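Local coordinates for probable transcriptional regulator, LysR family protein (Rhodococcus sp., PDB 2QL3) that probably binds DNA and regulates transcription as a LysR-type factor, this chain being its C-terminal substrate-binding domain without the DNA-binding part, at residues 104-109 against 129-134; 80-85 against 143-148; 90-95 against 170-175. One frame throughout, in Å; residues are numbered along the deposited sequence.

Contact 1: 104-109 against 129-134. With PO4 (phosphate ion), chain M.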
ATOM      1  N   HIS A 104      21.502  13.486   1.723  1.00 32.68           N
ATOM      2  CA  HIS A 104      21.152  12.305   0.897  1.00 31.44           C
ATOM      3  C   HIS A 104      19.676  12.414   0.517  1.00 29.32           C
ATOM      4  O   HIS A 104      18.873  12.952   1.308  1.00 28.96           O
ATOM      5  CB  HIS A 104      21.350  11.018   1.691  1.00 32.53           C
ATOM      6  CG  HIS A 104      22.777  10.661   1.927  1.00 34.86           C
ATOM      7  ND1 HIS A 104      23.474  11.072   3.048  1.00 35.50           N
ATOM      8  CD2 HIS A 104      23.636   9.908   1.202  1.00 35.08           C
ATOM      9  CE1 HIS A 104      24.713  10.621   2.979  1.00 35.07           C
ATOM     10  NE2 HIS A 104      24.831   9.896   1.880  1.00 38.16           N
ATOM     11  N   PRO A 105      19.303  11.907  -0.688  1.00 27.79           N
ATOM     12  CA  PRO A 105      17.940  12.061  -1.186  1.00 26.50           C
ATOM     13  C   PRO A 105      16.971  11.293  -0.313  1.00 25.28           C
ATOM     14  O   PRO A 105      17.256  10.163   0.027  1.00 24.43           O
ATOM     15  CB  PRO A 105      17.966  11.360  -2.566  1.00 26.04           C
ATOM     16  CG  PRO A 105      19.224  10.673  -2.668  1.00 29.11           C
ATOM     17  CD  PRO A 105      20.174  11.183  -1.636  1.00 26.46           C
HETATM   18  N   MSE A 106      15.832  11.883   0.038  1.00 25.49           N
HETATM   19  CA  MSE A 106      14.857  11.167   0.811  1.00 25.97           C
HETATM   20  C   MSE A 106      13.672  10.687  -0.045  1.00 25.47           C
HETATM   21  O   MSE A 106      13.314  11.334  -1.004  1.00 25.22           O
HETATM   22  CB  MSE A 106      14.377  12.034   2.019  1.00 25.19           C
HETATM   23  CG  MSE A 106      13.384  11.295   2.962  1.00 23.42           C
HETATM   24 SE   MSE A 106      12.276  12.613   3.889  0.80 33.88          SE
HETATM   25  CE  MSE A 106      11.458  11.405   5.290  1.00 27.12           C
ATOM     26  N   VAL A 107      13.094   9.527   0.324  1.00 25.74           N
ATOM     27  CA  VAL A 107      11.819   9.017  -0.203  1.00 24.59           C
ATOM     28  C   VAL A 107      10.831   9.319   0.934  1.00 25.31           C
ATOM     29  O   VAL A 107      10.981   8.800   2.049  1.00 24.79           O
ATOM     30  CB  VAL A 107      11.841   7.468  -0.466  1.00 24.06           C
ATOM     31  CG1 VAL A 107      10.469   6.959  -0.896  1.00 23.55           C
ATOM     32  CG2 VAL A 107      12.835   7.111  -1.532  1.00 24.44           C
ATOM     33  N   LEU A 108       9.894  10.224   0.674  1.00 27.12           N
ATOM     34  CA  LEU A 108       8.940  10.693   1.675  1.00 27.65           C
ATOM     35  C   LEU A 108       7.603   9.950   1.555  1.00 29.07           C
ATOM     36  O   LEU A 108       6.980   9.906   0.481  1.00 29.51           O
ATOM     37  CB  LEU A 108       8.727  12.204   1.519  1.00 26.90           C
ATOM     38  CG  LEU A 108       7.622  12.858   2.319  1.00 26.74           C
ATOM     39  CD1 LEU A 108       8.067  12.964   3.723  1.00 26.85           C
ATOM     40  CD2 LEU A 108       7.241  14.269   1.816  1.00 29.20           C
ATOM     41  N   LEU A 109       7.180   9.339   2.658  1.00 29.50           N
ATOM     42  CA  LEU A 109       5.816   8.826   2.749  1.00 29.38           C
ATOM     43  C   LEU A 109       4.874  10.009   3.045  1.00 29.13           C
ATOM     44  O   LEU A 109       4.926  10.609   4.101  1.00 28.26           O
ATOM     45  CB  LEU A 109       5.709   7.756   3.844  1.00 29.02           C
ATOM     46  CG  LEU A 109       4.278   7.138   3.918  1.00 30.30           C
ATOM     47  CD1 LEU A 109       3.946   6.416   2.592  1.00 26.89           C
ATOM     48  CD2 LEU A 109       4.120   6.218   5.080  1.00 27.94           C
ATOM     49  N   PRO A 129      14.386  18.090   4.566  1.00 30.69           N
ATOM     50  CA  PRO A 129      14.998  17.047   3.719  1.00 29.79           C
ATOM     51  C   PRO A 129      14.872  17.355   2.222  1.00 29.34           C
ATOM     52  O   PRO A 129      13.895  18.035   1.807  1.00 28.95           O
ATOM     53  CB  PRO A 129      14.183  15.819   4.044  1.00 27.67           C
ATOM     54  CG  PRO A 129      12.811  16.384   4.414  1.00 30.25           C
ATOM     55  CD  PRO A 129      13.142  17.634   5.220  1.00 30.67           C
ATOM     56  N   ARG A 130      15.835  16.833   1.463  1.00 29.30           N
ATOM     57  CA  ARG A 130      15.818  16.833  -0.015  1.00 30.68           C
ATOM     58  C   ARG A 130      14.979  15.638  -0.485  1.00 29.53           C
ATOM     59  O   ARG A 130      15.485  14.521  -0.528  1.00 28.78           O
ATOM     60  CB  ARG A 130      17.231  16.666  -0.605  1.00 30.68           C
ATOM     61  CG  ARG A 130      18.382  17.596  -0.027  1.00 33.50           C
ATOM     62  CD  ARG A 130      19.778  17.265  -0.641  1.00 33.57           C
ATOM     63  NE  ARG A 130      19.678  17.017  -2.088  1.00 46.61           N
ATOM     64  CZ  ARG A 130      19.842  15.835  -2.717  1.00 50.20           C
ATOM     65  NH1 ARG A 130      20.180  14.721  -2.062  1.00 51.19           N
ATOM     66  NH2 ARG A 130      19.680  15.762  -4.039  1.00 50.73           N
ATOM     67  N   VAL A 131      13.721  15.891  -0.835  1.00 28.90           N
ATOM     68  CA  VAL A 131      12.776  14.838  -1.185  1.00 28.54           C
ATOM     69  C   VAL A 131      12.907  14.600  -2.692  1.00 29.09           C
ATOM     70  O   VAL A 131      12.600  15.477  -3.541  1.00 29.70           O
ATOM     71  CB  VAL A 131      11.337  15.178  -0.745  1.00 28.84           C
ATOM     72  CG1 VAL A 131      10.370  14.029  -1.056  1.00 27.75           C
ATOM     73  CG2 VAL A 131      11.308  15.494   0.750  1.00 29.00           C
ATOM     74  N   ALA A 132      13.501  13.459  -2.995  1.00 28.00           N
ATOM     75  CA  ALA A 132      13.656  12.942  -4.363  1.00 28.08           C
ATOM     76  C   ALA A 132      12.363  12.288  -4.863  1.00 28.79           C
ATOM     77  O   ALA A 132      12.054  12.331  -6.079  1.00 31.01           O
ATOM     78  CB  ALA A 132      14.798  11.931  -4.397  1.00 27.91           C
ATOM     79  N   TYR A 133      11.609  11.667  -3.959  1.00 28.08           N
ATOM     80  CA  TYR A 133      10.390  10.967  -4.338  1.00 27.36           C
ATOM     81  C   TYR A 133       9.377  11.035  -3.202  1.00 28.05           C
ATOM     82  O   TYR A 133       9.742  10.971  -2.046  1.00 26.56           O
ATOM     83  CB  TYR A 133      10.651   9.483  -4.728  1.00 28.02           C
ATOM     84  CG  TYR A 133      11.610   9.321  -5.873  1.00 27.65           C
ATOM     85  CD1 TYR A 133      11.185   9.512  -7.194  1.00 28.79           C
ATOM     86  CD2 TYR A 133      12.974   9.043  -5.634  1.00 28.68           C
ATOM     87  CE1 TYR A 133      12.096   9.419  -8.283  1.00 28.91           C
ATOM     88  CE2 TYR A 133      13.906   8.941  -6.711  1.00 28.86           C
ATOM     89  CZ  TYR A 133      13.429   9.120  -8.034  1.00 30.33           C
ATOM     90  OH  TYR A 133      14.279   9.019  -9.104  1.00 31.54           O
ATOM     91  N   ARG A 134       8.106  11.152  -3.566  1.00 28.54           N
ATOM     92  CA  ARG A 134       7.016  11.256  -2.629  1.00 30.73           C
ATOM     93  C   ARG A 134       5.976  10.217  -3.049  1.00 29.61           C
ATOM     94  O   ARG A 134       5.818   9.926  -4.263  1.00 27.93           O
ATOM     95  CB  ARG A 134       6.487  12.707  -2.697  1.00 30.32           C
ATOM     96  CG  ARG A 134       5.252  12.989  -1.952  1.00 36.37           C
ATOM     97  CD  ARG A 134       4.804  14.456  -2.249  1.00 37.10           C
ATOM     98  NE  ARG A 134       5.876  15.429  -1.967  1.00 45.39           N
ATOM     99  CZ  ARG A 134       5.984  16.180  -0.860  1.00 48.03           C
ATOM    100  NH1 ARG A 134       7.017  17.021  -0.754  1.00 46.94           N
ATOM    101  NH2 ARG A 134       5.075  16.109   0.131  1.00 47.14           N
TER
HETATM  102  P   PO4 M1615      12.452  19.407  -2.038  1.00 72.70           P
HETATM  103  O1  PO4 M1615      11.802  20.680  -1.495  1.00 72.84           O
HETATM  104  O2  PO4 M1615      11.335  18.494  -2.504  1.00 73.69           O
HETATM  105  O3  PO4 M1615      13.420  19.715  -3.182  1.00 71.71           O
HETATM  106  O4  PO4 M1615      13.239  18.673  -0.974  1.00 71.31           O
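Met106 and Arg130 join two parallel stretches of chain: Met106 N donates to Arg130 O at 2.7 Å in an almost straight bond (172°). Further along, Leu108 N reaches Tyr133 O at 2.8 Å. Between these two bonds the register shifts by one residue, for Met106 pairs with Val131 but Val107 with Tyr133: a beta bulge, with Ala132 as the extra residue at a corner of the chain. Met106 O accordingly faces two successive amides, taking Ala132 N, 2.9 Å away and in the carbonyl plane, and a weak bond from Tyr133 N at 3.4 Å. The small methyl of Ala132 fits against Pro105 CB. Val131 N turns from the partner strand and donates to phosphate O4 at 2.8 Å; the ion probably comes from the crystallisation liquor.

Packing follows. Leu108 and Arg134 run side by side, and Leu108 CD2 lies over one face of the guanidinium, toward its rim and 3.3 Å from Arg134 NH2. That nitrogen also makes a salt bridge with Asp110, which fixes the charged end while the leucine covers its flat side. Leu108 CB meets Val131 CG1 at 3.6 Å. Met106, a selenomethionine, is extended, and with CG anti to the backbone N (chi1 -176°) its selenium arrives 3.7 Å from Pro129 CB. Arg130 bends at chi3, which carries NH1 alongside the Pro105 ring.

Helix 114-125 links the strands in a beta-alpha-beta unit. On the face of Val107 and Tyr133 lies Phe144, edge-to-face with the tyrosine ring, while Phe38 of the second subunit also packs on Tyr133. The chemistry thus implies a pairing whose register is set by backbone bonds, with Leu108 and Pro129 meeting Met119 of helix 114-125 and Arg134 held between Leu108 and Asp110.

Contact 2: 80-85 against 143-148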
HETATM    1  N   MSE A  80      11.689   5.210  12.890  1.00 29.58           N
HETATM    2  CA  MSE A  80      12.968   4.617  12.469  1.00 29.67           C
HETATM    3  C   MSE A  80      13.381   5.028  11.041  1.00 28.55           C
HETATM    4  O   MSE A  80      12.561   5.364  10.187  1.00 26.01           O
HETATM    5  CB  MSE A  80      12.936   3.093  12.577  1.00 30.86           C
HETATM    6  CG  MSE A  80      12.070   2.383  11.528  1.00 34.62           C
HETATM    7 SE   MSE A  80      11.185   0.747  12.251  0.50 34.33          SE
HETATM    8  CE  MSE A  80       9.572   1.476  13.106  1.00 38.12           C
ATOM      9  N   VAL A  81      14.683   5.060  10.832  1.00 27.32           N
ATOM     10  CA  VAL A  81      15.234   5.257   9.507  1.00 26.61           C
ATOM     11  C   VAL A  81      15.269   3.911   8.777  1.00 26.09           C
ATOM     12  O   VAL A  81      15.516   2.892   9.411  1.00 25.16           O
ATOM     13  CB  VAL A  81      16.668   5.957   9.577  1.00 24.50           C
ATOM     14  CG1 VAL A  81      17.422   5.768   8.304  1.00 23.17           C
ATOM     15  CG2 VAL A  81      16.440   7.444   9.783  1.00 26.20           C
ATOM     16  N   VAL A  82      14.981   3.936   7.464  1.00 24.63           N
ATOM     17  CA  VAL A  82      15.035   2.752   6.651  1.00 23.77           C
ATOM     18  C   VAL A  82      15.903   3.081   5.485  1.00 24.90           C
ATOM     19  O   VAL A  82      15.732   4.130   4.848  1.00 25.41           O
ATOM     20  CB  VAL A  82      13.591   2.218   6.264  1.00 24.99           C
ATOM     21  CG1 VAL A  82      13.667   0.840   5.628  1.00 21.79           C
ATOM     22  CG2 VAL A  82      12.660   2.184   7.485  1.00 24.55           C
ATOM     23  N   LEU A  83      16.886   2.204   5.246  1.00 26.07           N
ATOM     24  CA  LEU A  83      17.935   2.351   4.222  1.00 26.18           C
ATOM     25  C   LEU A  83      17.933   1.115   3.324  1.00 25.95           C
ATOM     26  O   LEU A  83      17.464   0.013   3.722  1.00 25.42           O
ATOM     27  CB  LEU A  83      19.303   2.340   4.885  1.00 27.44           C
ATOM     28  CG  LEU A  83      19.902   3.610   5.500  1.00 30.17           C
ATOM     29  CD1 LEU A  83      18.978   4.825   5.524  1.00 30.44           C
ATOM     30  CD2 LEU A  83      20.642   3.330   6.808  1.00 30.32           C
ATOM     31  N   GLY A  84      18.428   1.308   2.109  1.00 25.27           N
ATOM     32  CA  GLY A  84      18.749   0.208   1.222  1.00 24.20           C
ATOM     33  C   GLY A  84      20.102  -0.338   1.651  1.00 24.66           C
ATOM     34  O   GLY A  84      20.902   0.373   2.278  1.00 24.52           O
ATOM     35  N   ALA A  85      20.344  -1.598   1.310  1.00 23.73           N
ATOM     36  CA  ALA A  85      21.529  -2.333   1.758  1.00 25.94           C
ATOM     37  C   ALA A  85      22.854  -1.753   1.233  1.00 27.39           C
ATOM     38  O   ALA A  85      23.889  -1.953   1.857  1.00 27.35           O
ATOM     39  CB  ALA A  85      21.418  -3.794   1.380  1.00 23.35           C
ATOM     40  N   ALA A 143       9.857  -0.119  -0.911  1.00 22.23           N
ATOM     41  CA  ALA A 143      10.421  -0.675  -2.157  1.00 23.38           C
ATOM     42  C   ALA A 143      11.424   0.277  -2.828  1.00 23.53           C
ATOM     43  O   ALA A 143      12.467  -0.172  -3.319  1.00 22.98           O
ATOM     44  CB  ALA A 143       9.338  -1.017  -3.129  1.00 23.25           C
ATOM     45  N   PHE A 144      11.114   1.584  -2.836  1.00 24.35           N
ATOM     46  CA  PHE A 144      12.023   2.594  -3.391  1.00 24.74           C
ATOM     47  C   PHE A 144      13.343   2.632  -2.583  1.00 23.96           C
ATOM     48  O   PHE A 144      14.431   2.641  -3.139  1.00 26.22           O
ATOM     49  CB  PHE A 144      11.373   3.986  -3.433  1.00 24.87           C
ATOM     50  CG  PHE A 144      10.545   4.287  -4.673  1.00 25.78           C
ATOM     51  CD1 PHE A 144       9.937   3.299  -5.391  1.00 26.43           C
ATOM     52  CD2 PHE A 144      10.374   5.608  -5.096  1.00 26.80           C
ATOM     53  CE1 PHE A 144       9.188   3.568  -6.523  1.00 27.45           C
ATOM     54  CE2 PHE A 144       9.608   5.885  -6.247  1.00 27.73           C
ATOM     55  CZ  PHE A 144       8.994   4.870  -6.931  1.00 27.47           C
ATOM     56  N   VAL A 145      13.257   2.679  -1.273  1.00 25.31           N
ATOM     57  CA  VAL A 145      14.447   2.677  -0.419  1.00 24.21           C
ATOM     58  C   VAL A 145      15.272   1.371  -0.598  1.00 24.30           C
ATOM     59  O   VAL A 145      16.510   1.413  -0.656  1.00 25.28           O
ATOM     60  CB  VAL A 145      14.026   2.911   1.088  1.00 24.33           C
ATOM     61  CG1 VAL A 145      15.136   2.593   2.016  1.00 25.62           C
ATOM     62  CG2 VAL A 145      13.570   4.396   1.299  1.00 24.73           C
ATOM     63  N   GLY A 146      14.613   0.215  -0.684  1.00 24.17           N
ATOM     64  CA  GLY A 146      15.322  -1.062  -0.798  1.00 24.09           C
ATOM     65  C   GLY A 146      16.109  -1.125  -2.112  1.00 25.61           C
ATOM     66  O   GLY A 146      17.192  -1.690  -2.185  1.00 24.35           O
ATOM     67  N   ARG A 147      15.544  -0.514  -3.154  1.00 26.75           N
ATOM     68  CA  ARG A 147      16.183  -0.388  -4.458  1.00 26.71           C
ATOM     69  C   ARG A 147      17.294   0.705  -4.545  1.00 27.14           C
ATOM     70  O   ARG A 147      18.060   0.698  -5.452  1.00 28.64           O
ATOM     71  CB  ARG A 147      15.096  -0.230  -5.564  1.00 25.78           C
ATOM     72  CG  ARG A 147      15.639  -0.055  -6.955  1.00 27.23           C
ATOM     73  CD  ARG A 147      16.456  -1.263  -7.482  1.00 27.18           C
ATOM     74  NE  ARG A 147      15.629  -2.471  -7.598  1.00 31.59           N
ATOM     75  CZ  ARG A 147      15.971  -3.586  -8.249  1.00 31.18           C
ATOM     76  NH1 ARG A 147      17.141  -3.685  -8.870  1.00 31.69           N
ATOM     77  NH2 ARG A 147      15.126  -4.611  -8.308  1.00 30.33           N
ATOM     78  N   GLY A 148      17.394   1.615  -3.591  1.00 27.74           N
ATOM     79  CA  GLY A 148      18.495   2.555  -3.577  1.00 27.38           C
ATOM     80  C   GLY A 148      18.106   3.976  -3.953  1.00 27.70           C
ATOM     81  O   GLY A 148      18.988   4.809  -4.133  1.00 28.02           O
TER
HETATM   82  O   HOH W   1      18.473   3.334   0.073  1.00 23.50           O
HETATM   83  O   HOH W   2      18.480  -3.138  -0.462  1.00 19.72           O
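Gly84 and Val145 meet where the end of strand 69-84 runs up against the last turns of helix 138-147, the two short axes approaching to 6.1 Å at 48°. No direct hydrogen bond joins the segments; two waters do that work. One accepts from Gly84 N and donates to Val145 O, at 2.8 Å from the latter. The other accepts from Ala85 N and donates to Gly146 O, 2.6 Å away. Carbonyls near the C-terminal end of a helix lack the full set of amide partners found further back, and here each water takes the N-H of Gly84 or Ala85 and gives a proton to a helix-end carbonyl. Val145 O has a further partner within the helix end, Gly148 N, in a Schellman motif that closes the helix through the positive phi of Gly148 (107°).

Close backbone packing is the second element. Gly84 CA lies 3.2 Å from Val145 O, and a side chain at this position would run into that oxygen, so glycine suits the place. Gly84 CA and Gly146 CA are 4.2 Å apart, though a side chain on Gly146 would point away from the strand.

The side chain of Val145 supplies the rest. Its CG1, anti to the backbone N (chi1 166°), rests 3.3 Å from Val82 O and 3.4 Å from Leu83 C, so the methyl lies against the backbone of Val82 and Leu83. Apolar contact comes where the same methyl approaches Val82 CG1 at 4.3 Å.

Beyond the contact, Phe144 on the helix meets the ring of Phe38 of the second subunit, and Arg147 forms a salt bridge with Glu165. The chemistry implies a strand and a helix end meeting at van der Waals distance, through the valine methyl and Gly84, with their polar backbone atoms joined through two waters.

Contact 3: 90-95 against 170-175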
ATOM      1  N   ALA A  90      24.501   2.544   5.453  1.00 35.98           N
ATOM      2  CA  ALA A  90      23.932   1.233   5.889  1.00 37.52           C
ATOM      3  C   ALA A  90      24.928   0.398   6.670  1.00 38.30           C
ATOM      4  O   ALA A  90      24.532  -0.537   7.373  1.00 37.75           O
ATOM      5  CB  ALA A  90      23.367   0.425   4.726  1.00 36.72           C
ATOM      6  N   GLY A  91      26.211   0.736   6.509  1.00 39.89           N
ATOM      7  CA  GLY A  91      27.306   0.251   7.364  1.00 42.35           C
ATOM      8  C   GLY A  91      27.244   0.756   8.821  1.00 43.49           C
ATOM      9  O   GLY A  91      27.691   0.058   9.726  1.00 44.30           O
ATOM     10  N   VAL A  92      26.683   1.953   9.049  1.00 43.76           N
ATOM     11  CA  VAL A  92      26.536   2.541  10.409  1.00 43.68           C
ATOM     12  C   VAL A  92      26.078   1.515  11.422  1.00 42.73           C
ATOM     13  O   VAL A  92      24.904   1.124  11.457  1.00 42.88           O
ATOM     14  CB  VAL A  92      25.599   3.842  10.471  1.00 43.73           C
ATOM     15  CG1 VAL A  92      25.104   4.129  11.894  1.00 43.01           C
ATOM     16  CG2 VAL A  92      26.338   5.082   9.937  1.00 45.22           C
ATOM     17  N   ASP A  93      27.027   1.068  12.226  1.00 41.89           N
ATOM     18  CA  ASP A  93      26.700   0.340  13.437  1.00 41.21           C
ATOM     19  C   ASP A  93      25.971   1.218  14.491  1.00 40.62           C
ATOM     20  O   ASP A  93      26.427   2.289  14.847  1.00 40.37           O
ATOM     21  CB  ASP A  93      27.977  -0.251  14.037  1.00 41.37           C
ATOM     22  CG  ASP A  93      27.681  -1.279  15.090  1.00 40.55           C
ATOM     23  OD1 ASP A  93      26.721  -2.060  14.903  1.00 41.26           O
ATOM     24  OD2 ASP A  93      28.397  -1.305  16.101  1.00 40.88           O
ATOM     25  N   GLY A  94      24.839   0.742  14.991  1.00 40.45           N
ATOM     26  CA  GLY A  94      24.045   1.474  15.985  1.00 39.46           C
ATOM     27  C   GLY A  94      23.102   2.495  15.344  1.00 39.33           C
ATOM     28  O   GLY A  94      22.829   2.435  14.149  1.00 38.19           O
ATOM     29  N   PRO A  95      22.597   3.449  16.148  1.00 39.46           N
ATOM     30  CA  PRO A  95      21.617   4.393  15.625  1.00 38.80           C
ATOM     31  C   PRO A  95      22.209   5.454  14.662  1.00 37.97           C
ATOM     32  O   PRO A  95      23.406   5.768  14.728  1.00 36.26           O
ATOM     33  CB  PRO A  95      21.065   5.047  16.884  1.00 38.92           C
ATOM     34  CG  PRO A  95      21.595   4.220  18.048  1.00 40.68           C
ATOM     35  CD  PRO A  95      22.904   3.715  17.561  1.00 39.12           C
ATOM     36  N   VAL A 170      17.092  -2.001   5.485  1.00 27.60           N
ATOM     37  CA  VAL A 170      17.911  -1.937   6.671  1.00 26.98           C
ATOM     38  C   VAL A 170      17.358  -0.832   7.550  1.00 28.73           C
ATOM     39  O   VAL A 170      17.368   0.357   7.186  1.00 28.82           O
ATOM     40  CB  VAL A 170      19.403  -1.655   6.356  1.00 27.34           C
ATOM     41  CG1 VAL A 170      20.238  -1.580   7.706  1.00 26.07           C
ATOM     42  CG2 VAL A 170      19.978  -2.699   5.351  1.00 21.37           C
ATOM     43  N   VAL A 171      16.887  -1.256   8.722  1.00 28.62           N
ATOM     44  CA  VAL A 171      16.055  -0.441   9.610  1.00 28.37           C
ATOM     45  C   VAL A 171      16.974  -0.033  10.730  1.00 29.23           C
ATOM     46  O   VAL A 171      17.650  -0.862  11.337  1.00 29.57           O
ATOM     47  CB  VAL A 171      14.815  -1.291  10.100  1.00 27.46           C
ATOM     48  CG1 VAL A 171      14.101  -0.645  11.212  1.00 29.96           C
ATOM     49  CG2 VAL A 171      13.844  -1.548   8.926  1.00 28.79           C
ATOM     50  N   LYS A 172      17.066   1.272  10.979  1.00 29.85           N
ATOM     51  CA  LYS A 172      17.912   1.754  12.052  1.00 29.89           C
ATOM     52  C   LYS A 172      17.208   2.720  12.989  1.00 29.98           C
ATOM     53  O   LYS A 172      16.411   3.579  12.513  1.00 29.67           O
ATOM     54  CB  LYS A 172      19.150   2.422  11.454  1.00 30.69           C
ATOM     55  CG  LYS A 172      19.916   1.498  10.566  1.00 31.23           C
ATOM     56  CD  LYS A 172      21.267   2.015  10.322  1.00 35.46           C
ATOM     57  CE  LYS A 172      22.249   1.028  10.860  1.00 39.17           C
ATOM     58  NZ  LYS A 172      22.809   0.324   9.694  1.00 40.17           N
ATOM     59  N   PRO A 173      17.519   2.616  14.314  1.00 28.91           N
ATOM     60  CA  PRO A 173      17.010   3.597  15.271  1.00 28.59           C
ATOM     61  C   PRO A 173      17.687   4.967  15.061  1.00 28.13           C
ATOM     62  O   PRO A 173      18.807   5.038  14.591  1.00 27.39           O
ATOM     63  CB  PRO A 173      17.444   3.036  16.646  1.00 28.98           C
ATOM     64  CG  PRO A 173      18.094   1.697  16.403  1.00 27.68           C
ATOM     65  CD  PRO A 173      18.418   1.621  14.937  1.00 28.66           C
ATOM     66  N   ILE A 174      16.969   6.021  15.420  1.00 28.40           N
ATOM     67  CA  ILE A 174      17.430   7.409  15.414  1.00 27.34           C
ATOM     68  C   ILE A 174      17.863   7.892  16.813  1.00 28.20           C
ATOM     69  O   ILE A 174      17.253   7.560  17.812  1.00 28.82           O
ATOM     70  CB  ILE A 174      16.298   8.344  14.853  1.00 25.93           C
ATOM     71  CG1 ILE A 174      15.850   7.859  13.453  1.00 25.57           C
ATOM     72  CG2 ILE A 174      16.781   9.832  14.868  1.00 26.06           C
ATOM     73  CD1 ILE A 174      14.336   7.980  13.105  1.00 25.87           C
ATOM     74  N   ALA A 175      18.953   8.645  16.877  1.00 29.25           N
ATOM     75  CA  ALA A 175      19.439   9.180  18.119  1.00 31.17           C
ATOM     76  C   ALA A 175      19.905  10.610  17.919  1.00 32.47           C
ATOM     77  O   ALA A 175      20.087  11.085  16.770  1.00 32.15           O
ATOM     78  CB  ALA A 175      20.562   8.316  18.688  1.00 32.10           C
TER
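Lys172 reaches from strand 169-173 into the loop 90-95, where its tip comes among backbone oxygens. CB points at the loop, and CG stands anti to the carbonyl carbon (chi1 -57°), which starts the chain toward the loop. CD is the first atom to come near it, 3.9 Å from Val92 O. CE follows at 3.6 Å from Gly94 O; its modelled approach to Val92 O is too close to be trusted. After bends at chi3 and chi4, NZ ends 3.0 Å from Ala90 O and 2.9 Å from Val92 O. A long, flexible, cationic residue suits a spot where carbonyls turn inward. Asp93, of opposite charge, is not in contact with the ammonium, though its charge may be felt.

The loop leads from strand 69-84 toward strand 106-109 in the LysR substrate-binding domain, which belongs to the periplasmic-binding-protein-like superfamily. Strand 169-173 is antiparallel to strand 69-84, and the lysine joins it to the loop that follows that neighbour. Replacing Lys172 by an alanine would probably leave the Ala90 and Val92 carbonyls without the nearby ammonium and open a gap between loop and strand.

Farther along, Gly94 has a positive phi at which a side chain would jam against the preceding carbonyl. The next residue, Pro95, packs through CB on Pro173 CB at 4.1 Å and on Ala175 CB at 3.8 Å; the proline rings are rigid, and the alanine is small enough to sit beside Pro95, while Val96 pairs its backbone with Pro173 and Ala175.

Contact 2 lies between the other two. Its centre is 11 Å from that of contact 1, and they share a core: Val107 CB packs on Val145 CG2 at 3.9 Å, so helix 138-147 bridges the two-strand pairing and strand 69-84. Toward contact 3, 12 Å away between centres, the join is through the sheet, where Val81 O and Lys172 N at 2.7 Å probably form a hydrogen bond between antiparallel neighbours. Contacts 1 and 3 do not touch, their nearest atoms being about 8 Å apart. Contacts 1 and 2 both reach the second subunit, contact 3 does not. The bound phosphate belongs to contact 1, and is no evidence of an effector site.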